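Local coordinates for protein glycoside Hydrolase (Bacteroides uniformis, PDB 5T99) that binds galacto-isofagomine and, as a family 2 glycoside hydrolase, probably cleaves galactose-containing sugars in a gut bacterium's agarose breakdown pathway, at residues 503-508 with 521-526; 614-619 with 630-635; 634-639 with 649-654; 638-643 with 677-682. One frame throughout, in Å; residues are numbered along the deposited sequence.

Contact 1. Residues 503-508 with 521-526; sequences GVYHLP and TSYDLI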
# COMPACT_ATOMS: atom_id res chain seq x y z
N GLY A 503 3.31 -15.06 -17.40
CA GLY A 503 3.94 -16.00 -18.32
C GLY A 503 3.08 -17.16 -18.83
O GLY A 503 3.62 -18.20 -19.19
N VAL A 504 1.76 -16.98 -18.86
CA VAL A 504 0.84 -18.00 -19.35
C VAL A 504 0.12 -17.47 -20.57
O VAL A 504 -0.54 -16.44 -20.49
CB VAL A 504 -0.18 -18.42 -18.27
CG1 VAL A 504 -1.17 -19.44 -18.82
CG2 VAL A 504 0.55 -18.99 -17.05
N TYR A 505 0.26 -18.17 -21.69
CA TYR A 505 -0.38 -17.82 -22.96
C TYR A 505 -1.16 -19.04 -23.43
O TYR A 505 -0.64 -20.18 -23.39
CB TYR A 505 0.68 -17.42 -23.99
CG TYR A 505 1.69 -16.47 -23.41
CD1 TYR A 505 1.45 -15.10 -23.39
CD2 TYR A 505 2.86 -16.95 -22.82
CE1 TYR A 505 2.36 -14.23 -22.82
CE2 TYR A 505 3.78 -16.09 -22.25
CZ TYR A 505 3.52 -14.73 -22.25
OH TYR A 505 4.43 -13.88 -21.68
N HIS A 506 -2.40 -18.81 -23.86
CA HIS A 506 -3.29 -19.88 -24.32
C HIS A 506 -3.52 -19.72 -25.81
O HIS A 506 -4.23 -18.79 -26.23
CB HIS A 506 -4.62 -19.84 -23.55
CG HIS A 506 -4.52 -20.33 -22.14
ND1 HIS A 506 -5.36 -19.88 -21.14
CD2 HIS A 506 -3.68 -21.21 -21.56
CE1 HIS A 506 -5.04 -20.48 -20.01
NE2 HIS A 506 -4.03 -21.29 -20.23
N LEU A 507 -2.93 -20.62 -26.60
CA LEU A 507 -2.95 -20.53 -28.07
C LEU A 507 -3.67 -21.74 -28.72
O LEU A 507 -3.18 -22.87 -28.60
CB LEU A 507 -1.51 -20.41 -28.59
CG LEU A 507 -0.77 -19.12 -28.21
CD1 LEU A 507 0.68 -19.12 -28.65
CD2 LEU A 507 -1.49 -17.89 -28.77
N PRO A 508 -4.78 -21.52 -29.44
CA PRO A 508 -5.26 -20.21 -29.91
C PRO A 508 -6.14 -19.47 -28.89
O PRO A 508 -6.40 -18.27 -29.05
CB PRO A 508 -6.10 -20.60 -31.13
CG PRO A 508 -6.67 -21.95 -30.78
CD PRO A 508 -5.79 -22.57 -29.71
N THR A 521 -4.99 -15.99 -19.81
CA THR A 521 -4.06 -15.56 -20.86
C THR A 521 -3.38 -14.20 -20.54
O THR A 521 -4.06 -13.21 -20.21
CB THR A 521 -4.74 -15.52 -22.26
OG1 THR A 521 -3.75 -15.34 -23.29
CG2 THR A 521 -5.77 -14.41 -22.37
N SER A 522 -2.04 -14.19 -20.65
CA SER A 522 -1.22 -12.98 -20.49
C SER A 522 -1.15 -12.12 -21.77
O SER A 522 -0.34 -11.18 -21.86
CB SER A 522 0.19 -13.35 -20.00
OG SER A 522 0.89 -12.24 -19.48
N TYR A 523 -2.00 -12.42 -22.76
CA TYR A 523 -2.29 -11.47 -23.84
C TYR A 523 -3.18 -10.29 -23.37
O TYR A 523 -3.37 -9.33 -24.13
CB TYR A 523 -2.91 -12.19 -25.07
CG TYR A 523 -1.91 -12.95 -25.93
CD1 TYR A 523 -1.10 -12.27 -26.84
CD2 TYR A 523 -1.78 -14.34 -25.85
CE1 TYR A 523 -0.19 -12.94 -27.64
CE2 TYR A 523 -0.87 -15.03 -26.65
CZ TYR A 523 -0.07 -14.32 -27.54
OH TYR A 523 0.84 -14.98 -28.34
N ASP A 524 -3.71 -10.35 -22.14
CA ASP A 524 -4.45 -9.24 -21.51
C ASP A 524 -5.68 -8.83 -22.33
O ASP A 524 -5.76 -7.71 -22.85
CB ASP A 524 -3.54 -8.04 -21.19
CG ASP A 524 -2.54 -8.35 -20.09
OD1 ASP A 524 -2.91 -8.99 -19.09
OD2 ASP A 524 -1.36 -7.95 -20.21
N LEU A 525 -6.59 -9.80 -22.44
CA LEU A 525 -7.90 -9.66 -23.07
C LEU A 525 -9.09 -9.93 -22.12
O LEU A 525 -10.17 -9.37 -22.31
CB LEU A 525 -8.01 -10.63 -24.26
CG LEU A 525 -7.26 -10.44 -25.58
CD1 LEU A 525 -6.85 -8.99 -25.82
CD2 LEU A 525 -6.06 -11.36 -25.71
N ILE A 526 -8.90 -10.78 -21.11
CA ILE A 526 -10.00 -11.38 -20.36
C ILE A 526 -10.20 -10.65 -19.03
O ILE A 526 -9.25 -10.14 -18.45
CB ILE A 526 -9.71 -12.89 -20.09
CG1 ILE A 526 -9.44 -13.66 -21.40
CG2 ILE A 526 -10.82 -13.55 -19.27
CD1 ILE A 526 -10.54 -13.56 -22.45
O HOH W 1 3.05 -12.19 -18.06

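Contact 2. Residues 614-619 with 630-635; sequences HILPHW and YVYTNC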
# COMPACT_ATOMS: atom_id res chain seq x y z
N HIS A 614 9.35 -4.29 -24.95
CA HIS A 614 9.09 -5.57 -24.31
C HIS A 614 8.33 -6.44 -25.29
O HIS A 614 7.48 -5.94 -26.05
CB HIS A 614 8.31 -5.38 -23.01
CG HIS A 614 7.80 -6.64 -22.41
ND1 HIS A 614 8.53 -7.39 -21.51
CD2 HIS A 614 6.61 -7.28 -22.54
CE1 HIS A 614 7.81 -8.44 -21.13
NE2 HIS A 614 6.64 -8.39 -21.74
N ILE A 615 8.63 -7.73 -25.26
CA ILE A 615 8.12 -8.68 -26.24
C ILE A 615 7.44 -9.83 -25.50
O ILE A 615 7.83 -10.20 -24.38
CB ILE A 615 9.25 -9.17 -27.20
CG1 ILE A 615 8.68 -10.11 -28.26
CG2 ILE A 615 10.38 -9.85 -26.44
CD1 ILE A 615 9.61 -10.33 -29.43
N LEU A 616 6.37 -10.34 -26.12
CA LEU A 616 5.67 -11.52 -25.64
C LEU A 616 5.06 -12.25 -26.85
O LEU A 616 4.77 -11.61 -27.86
CB LEU A 616 4.63 -11.15 -24.55
CG LEU A 616 3.46 -10.15 -24.61
CD1 LEU A 616 3.85 -8.78 -25.13
CD2 LEU A 616 2.25 -10.70 -25.35
N PRO A 617 4.87 -13.58 -26.78
CA PRO A 617 5.10 -14.42 -25.60
C PRO A 617 6.54 -14.90 -25.49
O PRO A 617 7.43 -14.27 -26.05
CB PRO A 617 4.14 -15.60 -25.84
CG PRO A 617 4.08 -15.71 -27.31
CD PRO A 617 4.14 -14.30 -27.83
N HIS A 618 6.78 -15.97 -24.73
CA HIS A 618 8.02 -16.77 -24.83
C HIS A 618 8.16 -17.41 -26.22
O HIS A 618 7.24 -17.35 -27.05
CB HIS A 618 8.10 -17.84 -23.71
CG HIS A 618 7.03 -18.90 -23.76
ND1 HIS A 618 6.22 -19.18 -22.68
CD2 HIS A 618 6.64 -19.76 -24.74
CE1 HIS A 618 5.38 -20.16 -22.99
NE2 HIS A 618 5.62 -20.53 -24.24
N TRP A 619 9.31 -18.05 -26.45
CA TRP A 619 9.58 -18.73 -27.73
C TRP A 619 9.87 -20.24 -27.58
O TRP A 619 10.73 -20.77 -28.28
CB TRP A 619 10.71 -17.99 -28.44
CG TRP A 619 10.64 -18.02 -29.92
CD1 TRP A 619 11.60 -18.49 -30.77
CD2 TRP A 619 9.56 -17.58 -30.75
NE1 TRP A 619 11.19 -18.35 -32.07
CE2 TRP A 619 9.94 -17.80 -32.09
CE3 TRP A 619 8.30 -17.01 -30.48
CZ2 TRP A 619 9.12 -17.47 -33.18
CZ3 TRP A 619 7.48 -16.68 -31.56
CH2 TRP A 619 7.89 -16.92 -32.89
N TYR A 630 3.35 -9.82 -29.70
CA TYR A 630 3.01 -8.46 -29.30
C TYR A 630 4.26 -7.77 -28.77
O TYR A 630 5.09 -8.39 -28.08
CB TYR A 630 1.91 -8.50 -28.24
CG TYR A 630 0.50 -8.82 -28.74
CD1 TYR A 630 -0.57 -8.85 -27.84
CD2 TYR A 630 0.21 -9.05 -30.09
CE1 TYR A 630 -1.87 -9.12 -28.26
CE2 TYR A 630 -1.09 -9.30 -30.52
CZ TYR A 630 -2.12 -9.34 -29.60
OH TYR A 630 -3.40 -9.61 -30.02
N VAL A 631 4.42 -6.50 -29.12
CA VAL A 631 5.51 -5.68 -28.60
C VAL A 631 4.92 -4.41 -28.01
O VAL A 631 4.10 -3.74 -28.65
CB VAL A 631 6.56 -5.33 -29.68
CG1 VAL A 631 7.52 -4.24 -29.20
CG2 VAL A 631 7.33 -6.58 -30.07
N TYR A 632 5.34 -4.10 -26.78
CA TYR A 632 4.98 -2.85 -26.10
C TYR A 632 6.21 -1.95 -26.01
O TYR A 632 7.25 -2.36 -25.50
CB TYR A 632 4.41 -3.14 -24.70
CG TYR A 632 3.28 -4.17 -24.65
CD1 TYR A 632 2.34 -4.28 -25.68
CD2 TYR A 632 3.14 -5.03 -23.55
CE1 TYR A 632 1.32 -5.21 -25.62
CE2 TYR A 632 2.12 -5.97 -23.49
CZ TYR A 632 1.21 -6.05 -24.53
OH TYR A 632 0.20 -6.98 -24.48
N THR A 633 6.11 -0.74 -26.54
CA THR A 633 7.21 0.20 -26.54
C THR A 633 6.66 1.62 -26.45
O THR A 633 5.52 1.87 -26.84
CB THR A 633 8.07 0.09 -27.82
OG1 THR A 633 9.20 0.98 -27.75
CG2 THR A 633 7.28 0.45 -29.06
N ASN A 634 7.48 2.53 -25.93
CA ASN A 634 7.20 3.97 -25.97
C ASN A 634 7.92 4.66 -27.13
O ASN A 634 7.84 5.88 -27.26
CB ASN A 634 7.52 4.65 -24.63
CG ASN A 634 8.90 4.32 -24.09
OD1 ASN A 634 9.69 3.61 -24.73
ND2 ASN A 634 9.21 4.83 -22.90
N CYS A 635 8.60 3.90 -27.97
CA CYS A 635 9.30 4.45 -29.15
C CYS A 635 8.39 4.57 -30.38
O CYS A 635 7.34 3.95 -30.46
CB CYS A 635 10.52 3.58 -29.49
SG CYS A 635 11.70 3.42 -28.13

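Contact 3. Residues 634-639 with 649-654; sequences NCYEAE and KRVKGR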
# COMPACT_ATOMS: atom_id res chain seq x y z
N ASN A 634 7.48 2.53 -25.93
CA ASN A 634 7.20 3.97 -25.97
C ASN A 634 7.92 4.66 -27.13
O ASN A 634 7.84 5.88 -27.26
CB ASN A 634 7.52 4.65 -24.63
CG ASN A 634 8.90 4.32 -24.09
OD1 ASN A 634 9.69 3.61 -24.73
ND2 ASN A 634 9.21 4.83 -22.90
N CYS A 635 8.60 3.90 -27.97
CA CYS A 635 9.30 4.45 -29.15
C CYS A 635 8.39 4.57 -30.38
O CYS A 635 7.34 3.95 -30.46
CB CYS A 635 10.52 3.58 -29.49
SG CYS A 635 11.70 3.42 -28.13
N TYR A 636 8.83 5.38 -31.33
CA TYR A 636 8.07 5.64 -32.54
C TYR A 636 7.69 4.36 -33.32
O TYR A 636 6.56 4.26 -33.82
CB TYR A 636 8.86 6.60 -33.42
CG TYR A 636 8.32 6.77 -34.80
CD1 TYR A 636 7.25 7.63 -35.05
CD2 TYR A 636 8.89 6.09 -35.88
CE1 TYR A 636 6.74 7.79 -36.33
CE2 TYR A 636 8.40 6.25 -37.16
CZ TYR A 636 7.32 7.09 -37.38
OH TYR A 636 6.82 7.24 -38.67
N GLU A 637 8.61 3.39 -33.40
CA GLU A 637 8.38 2.12 -34.13
C GLU A 637 9.23 0.97 -33.59
O GLU A 637 10.15 1.18 -32.81
CB GLU A 637 8.68 2.30 -35.63
CG GLU A 637 10.16 2.40 -35.97
CD GLU A 637 10.43 2.81 -37.41
OE1 GLU A 637 11.51 3.39 -37.67
OE2 GLU A 637 9.56 2.56 -38.27
N ALA A 638 8.93 -0.24 -34.05
CA ALA A 638 9.75 -1.40 -33.73
C ALA A 638 9.80 -2.39 -34.88
O ALA A 638 8.87 -2.46 -35.70
CB ALA A 638 9.25 -2.08 -32.47
N GLU A 639 10.89 -3.16 -34.93
CA GLU A 639 11.14 -4.15 -35.98
C GLU A 639 11.47 -5.47 -35.32
O GLU A 639 12.28 -5.51 -34.40
CB GLU A 639 12.31 -3.70 -36.88
CG GLU A 639 12.51 -4.55 -38.13
CD GLU A 639 13.44 -3.92 -39.17
OE1 GLU A 639 14.18 -2.98 -38.84
OE2 GLU A 639 13.42 -4.38 -40.33
N LYS A 649 8.83 -3.73 -40.06
CA LYS A 649 8.65 -2.61 -39.14
C LYS A 649 7.18 -2.51 -38.79
O LYS A 649 6.31 -2.89 -39.58
CB LYS A 649 9.10 -1.30 -39.81
CG LYS A 649 10.60 -1.02 -39.76
CD LYS A 649 11.11 -0.07 -40.85
CE LYS A 649 10.11 1.02 -41.25
NZ LYS A 649 10.74 2.08 -42.09
N ARG A 650 6.90 -2.00 -37.59
CA ARG A 650 5.55 -1.56 -37.23
C ARG A 650 5.58 -0.25 -36.43
O ARG A 650 6.22 -0.17 -35.37
CB ARG A 650 4.80 -2.67 -36.49
CG ARG A 650 3.90 -3.48 -37.42
CD ARG A 650 4.03 -4.95 -37.15
NE ARG A 650 3.41 -5.82 -38.16
CZ ARG A 650 3.94 -6.10 -39.35
NH1 ARG A 650 3.31 -6.93 -40.17
NH2 ARG A 650 5.09 -5.56 -39.76
N VAL A 651 4.91 0.76 -36.97
CA VAL A 651 4.92 2.11 -36.39
C VAL A 651 3.76 2.22 -35.40
O VAL A 651 2.62 1.88 -35.73
CB VAL A 651 4.80 3.17 -37.50
CG1 VAL A 651 4.78 4.58 -36.92
CG2 VAL A 651 5.94 3.01 -38.51
N LYS A 652 4.05 2.68 -34.19
CA LYS A 652 3.01 2.86 -33.16
C LYS A 652 2.08 4.00 -33.56
O LYS A 652 2.54 5.05 -33.98
CB LYS A 652 3.62 3.13 -31.80
CG LYS A 652 2.66 2.89 -30.66
CD LYS A 652 3.36 2.97 -29.33
CE LYS A 652 2.38 2.82 -28.18
NZ LYS A 652 3.08 3.12 -26.91
N GLY A 653 0.77 3.77 -33.44
CA GLY A 653 -0.24 4.74 -33.89
C GLY A 653 -0.66 4.61 -35.35
O GLY A 653 -1.47 5.39 -35.83
N ARG A 654 -0.12 3.60 -36.03
CA ARG A 654 -0.32 3.43 -37.47
C ARG A 654 -0.64 1.97 -37.78
O ARG A 654 -1.67 1.67 -38.36
CB ARG A 654 0.93 3.90 -38.20
CG ARG A 654 0.82 3.99 -39.72
CD ARG A 654 1.98 4.82 -40.27
NE ARG A 654 2.45 4.40 -41.59
CZ ARG A 654 3.14 3.28 -41.85
NH1 ARG A 654 3.44 2.40 -40.90
NH2 ARG A 654 3.51 3.03 -43.11
O HOH W 2 4.69 6.43 -33.96

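Contact 4. Residues 638-643 with 677-682; sequences AELFLN and LSWDVP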
# COMPACT_ATOMS: atom_id res chain seq x y z
N ALA A 638 8.93 -0.24 -34.05
CA ALA A 638 9.75 -1.40 -33.73
C ALA A 638 9.80 -2.39 -34.88
O ALA A 638 8.87 -2.46 -35.70
CB ALA A 638 9.25 -2.08 -32.47
N GLU A 639 10.89 -3.16 -34.93
CA GLU A 639 11.14 -4.15 -35.98
C GLU A 639 11.47 -5.47 -35.32
O GLU A 639 12.28 -5.51 -34.40
CB GLU A 639 12.31 -3.70 -36.88
CG GLU A 639 12.51 -4.55 -38.13
CD GLU A 639 13.44 -3.92 -39.17
OE1 GLU A 639 14.18 -2.98 -38.84
OE2 GLU A 639 13.42 -4.38 -40.33
N LEU A 640 10.84 -6.54 -35.80
CA LEU A 640 10.99 -7.88 -35.25
C LEU A 640 11.93 -8.70 -36.15
O LEU A 640 11.87 -8.60 -37.38
CB LEU A 640 9.62 -8.54 -35.15
CG LEU A 640 9.45 -9.79 -34.30
CD1 LEU A 640 9.78 -9.51 -32.84
CD2 LEU A 640 8.03 -10.34 -34.40
N PHE A 641 12.80 -9.50 -35.54
CA PHE A 641 13.79 -10.30 -36.26
C PHE A 641 13.73 -11.73 -35.74
O PHE A 641 13.89 -11.94 -34.54
CB PHE A 641 15.22 -9.75 -36.05
CG PHE A 641 15.48 -8.42 -36.73
CD1 PHE A 641 16.02 -8.36 -38.01
CD2 PHE A 641 15.20 -7.22 -36.06
CE1 PHE A 641 16.28 -7.13 -38.63
CE2 PHE A 641 15.46 -5.99 -36.67
CZ PHE A 641 15.99 -5.94 -37.96
N LEU A 642 13.49 -12.70 -36.63
CA LEU A 642 13.53 -14.13 -36.27
C LEU A 642 14.78 -14.77 -36.86
O LEU A 642 14.91 -14.86 -38.08
CB LEU A 642 12.28 -14.85 -36.77
CG LEU A 642 12.20 -16.36 -36.50
CD1 LEU A 642 12.28 -16.69 -35.02
CD2 LEU A 642 10.92 -16.92 -37.11
N ASN A 643 15.68 -15.22 -35.99
CA ASN A 643 17.00 -15.76 -36.38
C ASN A 643 17.75 -14.86 -37.38
O ASN A 643 18.30 -15.33 -38.37
CB ASN A 643 16.83 -17.18 -36.94
CG ASN A 643 16.36 -18.16 -35.89
OD1 ASN A 643 16.99 -18.31 -34.85
ND2 ASN A 643 15.24 -18.83 -36.15
N LEU A 677 2.00 -3.30 -30.73
CA LEU A 677 2.52 -3.61 -32.06
C LEU A 677 2.49 -5.12 -32.19
O LEU A 677 2.79 -5.81 -31.23
CB LEU A 677 3.96 -3.12 -32.23
CG LEU A 677 4.24 -1.63 -32.08
CD1 LEU A 677 5.72 -1.37 -32.23
CD2 LEU A 677 3.46 -0.80 -33.08
N SER A 678 2.12 -5.63 -33.37
CA SER A 678 1.88 -7.07 -33.50
C SER A 678 2.37 -7.69 -34.81
O SER A 678 2.31 -7.07 -35.88
CB SER A 678 0.39 -7.39 -33.31
OG SER A 678 -0.40 -6.56 -34.13
N TRP A 679 2.82 -8.93 -34.70
CA TRP A 679 3.24 -9.76 -35.83
C TRP A 679 2.58 -11.12 -35.68
O TRP A 679 2.34 -11.57 -34.56
CB TRP A 679 4.76 -9.95 -35.80
CG TRP A 679 5.58 -8.73 -36.14
CD1 TRP A 679 6.18 -8.46 -37.34
CD2 TRP A 679 5.92 -7.65 -35.27
NE1 TRP A 679 6.86 -7.27 -37.26
CE2 TRP A 679 6.72 -6.75 -36.01
CE3 TRP A 679 5.63 -7.35 -33.93
CZ2 TRP A 679 7.23 -5.57 -35.46
CZ3 TRP A 679 6.13 -6.18 -33.38
CH2 TRP A 679 6.93 -5.30 -34.14
N ASP A 680 2.29 -11.76 -36.82
CA ASP A 680 1.92 -13.17 -36.85
C ASP A 680 3.11 -13.96 -37.39
O ASP A 680 3.45 -13.85 -38.57
CB ASP A 680 0.68 -13.40 -37.72
CG ASP A 680 -0.62 -13.29 -36.93
OD1 ASP A 680 -0.82 -14.07 -35.97
OD2 ASP A 680 -1.44 -12.42 -37.29
N VAL A 681 3.73 -14.74 -36.51
CA VAL A 681 5.01 -15.38 -36.80
C VAL A 681 4.83 -16.90 -36.81
O VAL A 681 4.40 -17.46 -35.81
CB VAL A 681 6.06 -15.01 -35.74
CG1 VAL A 681 7.44 -15.54 -36.13
CG2 VAL A 681 6.10 -13.50 -35.55
N PRO A 682 5.14 -17.56 -37.95
CA PRO A 682 5.25 -19.03 -37.91
C PRO A 682 6.47 -19.45 -37.10
O PRO A 682 7.58 -18.94 -37.33
CB PRO A 682 5.38 -19.41 -39.39
CG PRO A 682 4.76 -18.28 -40.13
CD PRO A 682 5.14 -17.06 -39.34

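Contact 1. Residues 503-508 with 521-526
Y505 overlaps Y523 in a T-shaped (edge-to-face) pair, with ring centroids 5.7 Å apart and planes at 74°. The edge of Y505 is turned to the face of Y523, and its CD1 lies over that face. Both residues belong to the long loop between strand 490-495 of the TIM barrel and helix 534-543. Within it, T521 to D524 form a type I beta turn. With CG anti to the carbonyl carbon (chi1 -46°), the Y505 ring is brought beside this turn, where its CE1 comes 3.7 Å from S522 CB. L507 runs roughly perpendicular to Y523, with L507 CD2 3.6 Å from Y523 CE2. T521 OG1 lies in plane at the edge of the Y523 ring and accepts a weak hydrogen bond from Y523 N. The polar ends find partners beyond the two segments. Y505 OH and S522 OG both bond to D598 OD2, and Y523 OH bonds to P628 O. One direct backbone hydrogen bond crosses the contact, from S522 N to V504 O at 2.7 Å, with a C=O...N angle of 173°. A water also bridges the segments: it accepts from G503 N and donates to S522 OG at 2.6 Å.

Contact 2. Residues 614-619 with 630-635
L616 packs against Y630 and Y632 on one face of an antiparallel hairpin made by strands 613-616 and 626-633. This is the tight part of the contact. L616 CD1 sits over one face of the Y632 ring, offset toward the rim, in a CH-pi contact 4.0 Å from the centroid. The other branch, L616 CD2, meets Y630 CB at 3.6 Å. The CG of L616 stands between the backbone N and the carbonyl carbon (chi1 56°), which turns both methyls toward the neighbouring strand. With an alanine in place of L616, the face of Y632 would probably lose this cover and a gap would open beside Y630 CB. H614 lies at the looser end of the same face, partly exposed. Its CD2 is 4.3 Å from Y632 CD2, and its NE2 bonds to D598 OD1 instead. The Y630 ring also leads away from the hairpin and meets Y523 edge-to-face. On the other face I615 and V631 touch more lightly, with I615 CG1 4.2 Å from V631 CG2. That face is buried, and W679 covers V631. The backbones form two hydrogen-bonded pairs. H614 N to Y632 O and Y632 N to H614 O are both 2.9 Å; L616 and Y630 also bond in both directions, L616 N to Y630 O at 3.0 Å. V631 CA adds a CA-H...O contact to H614 O at 3.2 Å. The N and O of H614, L616, Y630 and Y632 are thus satisfied across the hairpin, and the side-chain contacts are almost wholly apolar.

Contact 3. Residues 634-639 with 649-654
Y636 O takes two donors: K652 N at 3.0 Å, and a water that also donates to K652 O. The K652 donor is tilted 23° from the carbonyl plane. Further along, A638 and R650 form a hydrogen-bonded antiparallel pair, with A638 N to R650 O at 3.0 Å and R650 N to A638 O at 2.8 Å. V651 N instead donates to D655 OD2, and R654 N turns back to V651 O. The charged side chains are satisfied mostly outside this pairing. K652 runs extended from a CG anti to its backbone N (chi1 -162°), and its NZ bonds to T633 O. E639 OE2 bonds to S646 OG. R650 NE makes a weak bond to S678 O, and R650 NH2 a weak one to K649 O. E637 OE2 lies 4.0 Å from K649 NZ, which is beyond a salt bridge, although it comes within 3.4 Å of K649 CE. The opposite charges may still attract without a direct bond. N634 is held by the backbone of M612, K610 and T608. The apolar part is small: V651 CG1 lies over one face of the Y636 ring, 3.9 Å from its centroid. Y636 and E637 both face Y693 on the neighbouring strand. This is a classic beta bulge, set at the start of the antiparallel hairpin of strands 637-642 and 645-651.

Contact 4. Residues 638-643 with 677-682
L640 lies over one face of W679, and the two side chains run antiparallel past one another. L640 CB stands over the five-membered ring, 3.7 Å from its centroid and 17° off the normal. L640 CD2 lies over the same face and reaches W679 CG at 3.4 Å. The CG of W679 is anti to its carbonyl carbon (chi1 -71°), and the indole runs on under the strand until CZ2 meets A638 O at 3.5 Å. That oxygen lies in the ring plane, at the edge. R650 covers the opposite face of the indole in a cation-pi contact, and W679 NE1 bonds to G648 O. Replacing W679 by an alanine would probably open a gap under L640 and take the cation-pi partner from R650 and the NE1 donor from G648 O. Smaller contacts continue at both ends. A638 CB meets L677 CD1 at 3.6 Å. V681 splits its branches, CG2 to L640 CD2 and CG1 to L642 CD2, each at 3.9 Å; the V681 and L642 side chains cross at a slant. No hydrogen bond joins the two segments. Their strand axes approach to 8.9 Å and run at 25° to each other. Two sheets thus pack face to face through alternate residues of each strand, the arrangement of a beta sandwich, consistent with the immunoglobulin-like accessory domains of family 2 enzymes.

Contacts 2, 3 and 4 build one small beta domain. Contact 2 lies in its three-stranded sheet, contact 3 in its four-stranded sheet, and contact 4 is where the two sheets face each other. Their centres are 10 to 12 Å apart. The V631 N to L677 O bond ties contact 2 to contact 4, and strand 637-642 serves both contacts 3 and 4. Contact 1 belongs to the barrel loop and touches contact 2 through P617, H618 and Y630, with centres 14 Å apart. It stays about 13 Å from contact 3 at the nearest atoms. In sequence, pocket residues E494 and S497 precede contact 1 and W530 follows; its own residues do not line the pocket.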